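Local coordinates for peroxisomal fatty acid beta-oxidation multifunctional protein MFP2 (Arabidopsis thaliana, PDB 2WTB) that catalyses successive steps of peroxisomal fatty acid beta-oxidation during seed germination, hydrating long-chain enoyl-CoA and oxidising 3-hydroxyacyl-CoA with its hydratase and dehydrogenase activities, at residues I24-P27 with V28-L31; S623-D626 with I627-T631. One frame throughout, in Å; residues are numbered along the deposited sequence.

Interaction 1 of 2, residues I24-P27 with V28-L31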
ATOM      1  N   ILE A  24      26.465   9.649  -1.701  1.00 52.38           N
ATOM      2  CA  ILE A  24      26.012  10.378  -0.524  1.00 59.52           C
ATOM      3  C   ILE A  24      24.767  11.213  -0.805  1.00 61.72           C
ATOM      4  O   ILE A  24      24.858  12.336  -1.301  1.00 63.08           O
ATOM      5  CB  ILE A  24      27.123  11.297   0.016  1.00 53.78           C
ATOM      6  CG1 ILE A  24      28.421  10.510   0.194  1.00 54.15           C
ATOM      7  CG2 ILE A  24      26.698  11.934   1.326  1.00 51.23           C
ATOM      8  CD1 ILE A  24      29.565  11.344   0.710  1.00 67.27           C
ATOM      9  N   ASN A  25      23.605  10.660  -0.481  1.00 59.09           N
ATOM     10  CA  ASN A  25      22.347  11.372  -0.649  1.00 65.90           C
ATOM     11  C   ASN A  25      21.244  10.792   0.233  1.00 73.88           C
ATOM     12  O   ASN A  25      20.366  10.077  -0.252  1.00 77.30           O
ATOM     13  CB  ASN A  25      21.914  11.362  -2.116  1.00 64.95           C
ATOM     14  CG  ASN A  25      20.694  12.226  -2.367  1.00 77.50           C
ATOM     15  OD1 ASN A  25      20.498  13.247  -1.708  1.00 91.51           O
ATOM     16  ND2 ASN A  25      19.865  11.820  -3.324  1.00 73.23           N
ATOM     17  N   PRO A  26      21.287  11.103   1.536  1.00 68.96           N
ATOM     18  CA  PRO A  26      20.306  10.617   2.512  1.00 72.14           C
ATOM     19  C   PRO A  26      18.883  10.893   2.041  1.00 77.67           C
ATOM     20  O   PRO A  26      18.671  11.852   1.299  1.00 82.65           O
ATOM     21  CB  PRO A  26      20.616  11.449   3.757  1.00 79.41           C
ATOM     22  CG  PRO A  26      22.050  11.812   3.617  1.00 77.65           C
ATOM     23  CD  PRO A  26      22.280  12.000   2.149  1.00 72.45           C
ATOM     24  N   PRO A  27      17.910  10.084   2.487  1.00 75.92           N
ATOM     25  CA  PRO A  27      18.026   9.009   3.480  1.00 76.86           C
ATOM     26  C   PRO A  27      18.661   7.718   2.963  1.00 75.62           C
ATOM     27  O   PRO A  27      19.399   7.072   3.707  1.00 76.45           O
ATOM     28  CB  PRO A  27      16.565   8.726   3.862  1.00 77.43           C
ATOM     29  CG  PRO A  27      15.761   9.855   3.276  1.00 76.84           C
ATOM     30  CD  PRO A  27      16.516  10.286   2.073  1.00 76.77           C
ATOM     31  N   VAL A  28      18.371   7.338   1.722  1.00 70.91           N
ATOM     32  CA  VAL A  28      18.808   6.038   1.214  1.00 71.21           C
ATOM     33  C   VAL A  28      19.753   6.124   0.020  1.00 65.42           C
ATOM     34  O   VAL A  28      19.890   5.162  -0.736  1.00 65.30           O
ATOM     35  CB  VAL A  28      17.609   5.156   0.819  1.00 71.17           C
ATOM     36  CG1 VAL A  28      16.734   4.876   2.032  1.00 62.41           C
ATOM     37  CG2 VAL A  28      16.807   5.817  -0.298  1.00 55.66           C
ATOM     38  N   ASN A  29      20.401   7.271  -0.147  1.00 65.47           N
ATOM     39  CA  ASN A  29      21.350   7.458  -1.240  1.00 61.54           C
ATOM     40  C   ASN A  29      20.736   7.205  -2.615  1.00 61.42           C
ATOM     41  O   ASN A  29      21.324   6.510  -3.445  1.00 69.77           O
ATOM     42  CB  ASN A  29      22.578   6.569  -1.042  1.00 59.21           C
ATOM     43  CG  ASN A  29      23.361   6.925   0.206  1.00 56.09           C
ATOM     44  OD1 ASN A  29      23.647   8.093   0.462  1.00 61.44           O
ATOM     45  ND2 ASN A  29      23.715   5.914   0.989  1.00 53.39           N
ATOM     46  N   SER A  30      19.557   7.770  -2.852  1.00 53.12           N
ATOM     47  CA  SER A  30      18.903   7.646  -4.148  1.00 60.51           C
ATOM     48  C   SER A  30      19.744   8.303  -5.235  1.00 64.98           C
ATOM     49  O   SER A  30      20.468   9.264  -4.977  1.00 65.11           O
ATOM     50  CB  SER A  30      17.506   8.267  -4.113  1.00 70.24           C
ATOM     51  OG  SER A  30      16.620   7.483  -3.335  1.00 78.02           O
ATOM     52  N   LEU A  31      19.644   7.779  -6.451  1.00 65.80           N
ATOM     53  CA  LEU A  31      20.430   8.286  -7.568  1.00 66.81           C
ATOM     54  C   LEU A  31      19.787   9.507  -8.214  1.00 70.90           C
ATOM     55  O   LEU A  31      19.108   9.394  -9.235  1.00 87.08           O
ATOM     56  CB  LEU A  31      20.631   7.196  -8.621  1.00 67.00           C
ATOM     57  CG  LEU A  31      21.404   5.949  -8.199  1.00 60.96           C
ATOM     58  CD1 LEU A  31      21.484   4.974  -9.360  1.00 57.62           C
ATOM     59  CD2 LEU A  31      22.797   6.313  -7.700  1.00 52.89           C
TER
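The amide of Asn-29 is held by three hydrogen bonds: its OD1 takes the backbone N of Asn-25 at 2.7 Å in a nearly straight bond, while its ND2 donates to the carbonyls of Ala-60 and Arg-63. It closes a tight loop in the crotonase fold, between strand 18-24 and helix 33-46. The donor lies in the carbonyl plane of the Asn-29 amide, on a lone pair. A cis peptide joins Pro-26 to Pro-27 where the chain doubles back, and the CA atoms of Asn-25 and Asn-29 are 4.1 Å apart. Asn-29 N adds only a weak bond to Asn-25 O. With CG anti to the backbone N (chi1 -173°), Asn-25 reaches forward across the loop, and its ND2 meets Ser-30 O at 3.1 Å. That acceptor lies in the Asn-25 amide plane, the N-H...O angle being 178°. Shortening Asn-25 to an alanine removes the ND2 donor and is likely to leave Ser-30 O without this partner and the return limb freer to shift. At the bend, Pro-27 CB lies 4.3 Å from Val-28 CG1, an apolar contact beside the turn.

Interaction 2 of 2, residues S623-D626 with I627-T631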
ATOM      1  N   SER A 623     -25.260   0.569 -19.541  1.00 96.18           N
ATOM      2  CA  SER A 623     -23.897   0.267 -19.962  1.00 97.95           C
ATOM      3  C   SER A 623     -22.996   0.095 -18.745  1.00 86.89           C
ATOM      4  O   SER A 623     -23.299   0.604 -17.668  1.00 83.57           O
ATOM      5  CB  SER A 623     -23.359   1.381 -20.863  1.00113.26           C
ATOM      6  OG  SER A 623     -22.000   1.160 -21.198  1.00122.48           O
ATOM      7  N   GLU A 624     -21.893  -0.627 -18.917  1.00 83.09           N
ATOM      8  CA  GLU A 624     -20.951  -0.846 -17.829  1.00 89.45           C
ATOM      9  C   GLU A 624     -20.433   0.480 -17.285  1.00102.01           C
ATOM     10  O   GLU A 624     -20.215   0.626 -16.081  1.00111.48           O
ATOM     11  CB  GLU A 624     -19.787  -1.727 -18.281  1.00 87.97           C
ATOM     12  CG  GLU A 624     -20.133  -3.202 -18.397  1.00 97.43           C
ATOM     13  CD  GLU A 624     -18.916  -4.064 -18.671  1.00114.33           C
ATOM     14  OE1 GLU A 624     -17.792  -3.517 -18.697  1.00119.93           O
ATOM     15  OE2 GLU A 624     -19.081  -5.288 -18.862  1.00115.38           O
ATOM     16  N   LYS A 625     -20.239   1.446 -18.177  1.00 96.47           N
ATOM     17  CA  LYS A 625     -19.833   2.784 -17.767  1.00 88.76           C
ATOM     18  C   LYS A 625     -20.893   3.405 -16.861  1.00 85.65           C
ATOM     19  O   LYS A 625     -20.574   4.022 -15.844  1.00 79.73           O
ATOM     20  CB  LYS A 625     -19.598   3.676 -18.989  1.00 89.99           C
ATOM     21  CG  LYS A 625     -19.306   5.127 -18.639  1.00 94.97           C
ATOM     22  CD  LYS A 625     -19.136   5.987 -19.881  1.00103.96           C
ATOM     23  CE  LYS A 625     -18.778   7.418 -19.505  1.00104.85           C
ATOM     24  NZ  LYS A 625     -18.637   8.300 -20.696  1.00112.18           N
ATOM     25  N   ASP A 626     -22.156   3.225 -17.238  1.00 87.34           N
ATOM     26  CA  ASP A 626     -23.278   3.780 -16.489  1.00 85.52           C
ATOM     27  C   ASP A 626     -23.450   3.108 -15.130  1.00 94.14           C
ATOM     28  O   ASP A 626     -23.703   3.780 -14.129  1.00 94.78           O
ATOM     29  CB  ASP A 626     -24.571   3.674 -17.302  1.00 91.73           C
ATOM     30  CG  ASP A 626     -24.557   4.562 -18.530  1.00102.68           C
ATOM     31  OD1 ASP A 626     -23.702   5.473 -18.587  1.00 94.36           O
ATOM     32  OD2 ASP A 626     -25.397   4.349 -19.434  1.00108.40           O
ATOM     33  N   ILE A 627     -23.325   1.783 -15.094  1.00 87.68           N
ATOM     34  CA  ILE A 627     -23.385   1.055 -13.832  1.00 80.79           C
ATOM     35  C   ILE A 627     -22.360   1.633 -12.867  1.00 83.73           C
ATOM     36  O   ILE A 627     -22.692   2.034 -11.751  1.00 87.42           O
ATOM     37  CB  ILE A 627     -23.091  -0.443 -14.016  1.00 77.67           C
ATOM     38  CG1 ILE A 627     -24.287  -1.156 -14.646  1.00 77.67           C
ATOM     39  CG2 ILE A 627     -22.751  -1.082 -12.679  1.00 78.96           C
ATOM     40  CD1 ILE A 627     -24.060  -2.639 -14.859  1.00 77.28           C
ATOM     41  N   ILE A 628     -21.112   1.679 -13.315  1.00 73.22           N
ATOM     42  CA  ILE A 628     -20.034   2.246 -12.524  1.00 78.09           C
ATOM     43  C   ILE A 628     -20.348   3.684 -12.121  1.00 79.86           C
ATOM     44  O   ILE A 628     -20.232   4.047 -10.952  1.00 76.10           O
ATOM     45  CB  ILE A 628     -18.698   2.199 -13.291  1.00 80.16           C
ATOM     46  CG1 ILE A 628     -18.241   0.749 -13.470  1.00 87.21           C
ATOM     47  CG2 ILE A 628     -17.634   2.996 -12.563  1.00 71.76           C
ATOM     48  CD1 ILE A 628     -17.074   0.588 -14.415  1.00 93.49           C
ATOM     49  N   GLU A 629     -20.766   4.494 -13.089  1.00 82.49           N
ATOM     50  CA  GLU A 629     -21.000   5.913 -12.837  1.00 86.13           C
ATOM     51  C   GLU A 629     -22.128   6.178 -11.843  1.00 83.58           C
ATOM     52  O   GLU A 629     -22.066   7.134 -11.072  1.00 81.91           O
ATOM     53  CB  GLU A 629     -21.245   6.670 -14.146  1.00 89.56           C
ATOM     54  CG  GLU A 629     -19.981   6.911 -14.955  1.00 98.38           C
ATOM     55  CD  GLU A 629     -20.130   8.038 -15.960  1.00102.13           C
ATOM     56  OE1 GLU A 629     -21.271   8.496 -16.179  1.00101.69           O
ATOM     57  OE2 GLU A 629     -19.102   8.465 -16.529  1.00 98.61           O
ATOM     58  N   MET A 630     -23.154   5.333 -11.858  1.00 78.98           N
ATOM     59  CA  MET A 630     -24.287   5.500 -10.954  1.00 72.96           C
ATOM     60  C   MET A 630     -24.006   4.892  -9.581  1.00 70.16           C
ATOM     61  O   MET A 630     -24.721   5.155  -8.613  1.00 72.22           O
ATOM     62  CB  MET A 630     -25.558   4.885 -11.549  1.00 71.87           C
ATOM     63  CG  MET A 630     -26.016   5.529 -12.848  1.00 80.86           C
ATOM     64  SD  MET A 630     -27.689   5.045 -13.323  1.00 88.63           S
ATOM     65  CE  MET A 630     -28.650   5.892 -12.073  1.00 69.81           C
ATOM     66  N   THR A 631     -22.958   4.082  -9.501  1.00 72.68           N
ATOM     67  CA  THR A 631     -22.618   3.402  -8.261  1.00 77.78           C
ATOM     68  C   THR A 631     -21.485   4.111  -7.522  1.00 77.82           C
ATOM     69  O   THR A 631     -21.358   3.991  -6.304  1.00 79.86           O
ATOM     70  CB  THR A 631     -22.229   1.930  -8.528  1.00 89.71           C
ATOM     71  OG1 THR A 631     -23.350   1.236  -9.086  1.00 94.89           O
ATOM     72  CG2 THR A 631     -21.809   1.238  -7.245  1.00 94.46           C
TER
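This is an i to i+4 contact along the first turns of helix 624-644, which packs against helices 519-529, 498-514 and 680-694 in the C-terminal part of the chain. Ser-623 occupies the N-cap position, and its carbonyl O accepts Ile-627 N at 2.8 Å. The same spacing repeats from Glu-624 O to Ile-628 N, from Lys-625 O to Glu-629 N and from Asp-626 O to Met-630 N. Thr-631 OG1 turns back to Ile-627 O, 2.9 Å away, adding a side-chain donor to the backbone ladder. On one face Lys-625 and Glu-629 run side by side in the same direction. The Lys-625 chain leaves on the side away from its own N (chi1 174°) and stays extended, bringing CE to 3.2 Å from Glu-629 OE2. Ile-628 CG1 sits 3.3 Å from Glu-624 O, while Ile-627 touches Ile-522 of helix 519-529. Glu-624 forms a salt bridge with Lys-528, and Glu-629 OE1 is hydrogen-bonded to Tyr-682. Lys-625 NZ stays 4.2 Å from Glu-629 OE2, beyond salt-bridge range, so any attraction is probably weak, though likely to ease the repulsion between Glu-629 OE1 and Asp-626 OD1, 4.6 Å apart.

The two contacts come in series along the chain and lie on opposite sides of its centre, their own centres about 45 Å apart and their nearest atoms about 36 Å apart. Interaction 1 belongs to the N-terminal hydratase/isomerase region, in the loop leaving strand 18-24 of the six-stranded sheet; the side chain of Ser-30 is about 10 Å from that of Glu-139, the predicted proton acceptor. Interaction 2 lies far from the annotated sites, at the start of a helix in the all-helical C-terminal part, beyond the NAD-binding sheet in sequence. They share no helix, strand or sheet: interaction 1 sits in the region of the epimerase and isomerase activities, interaction 2 in that of the dehydrogenase.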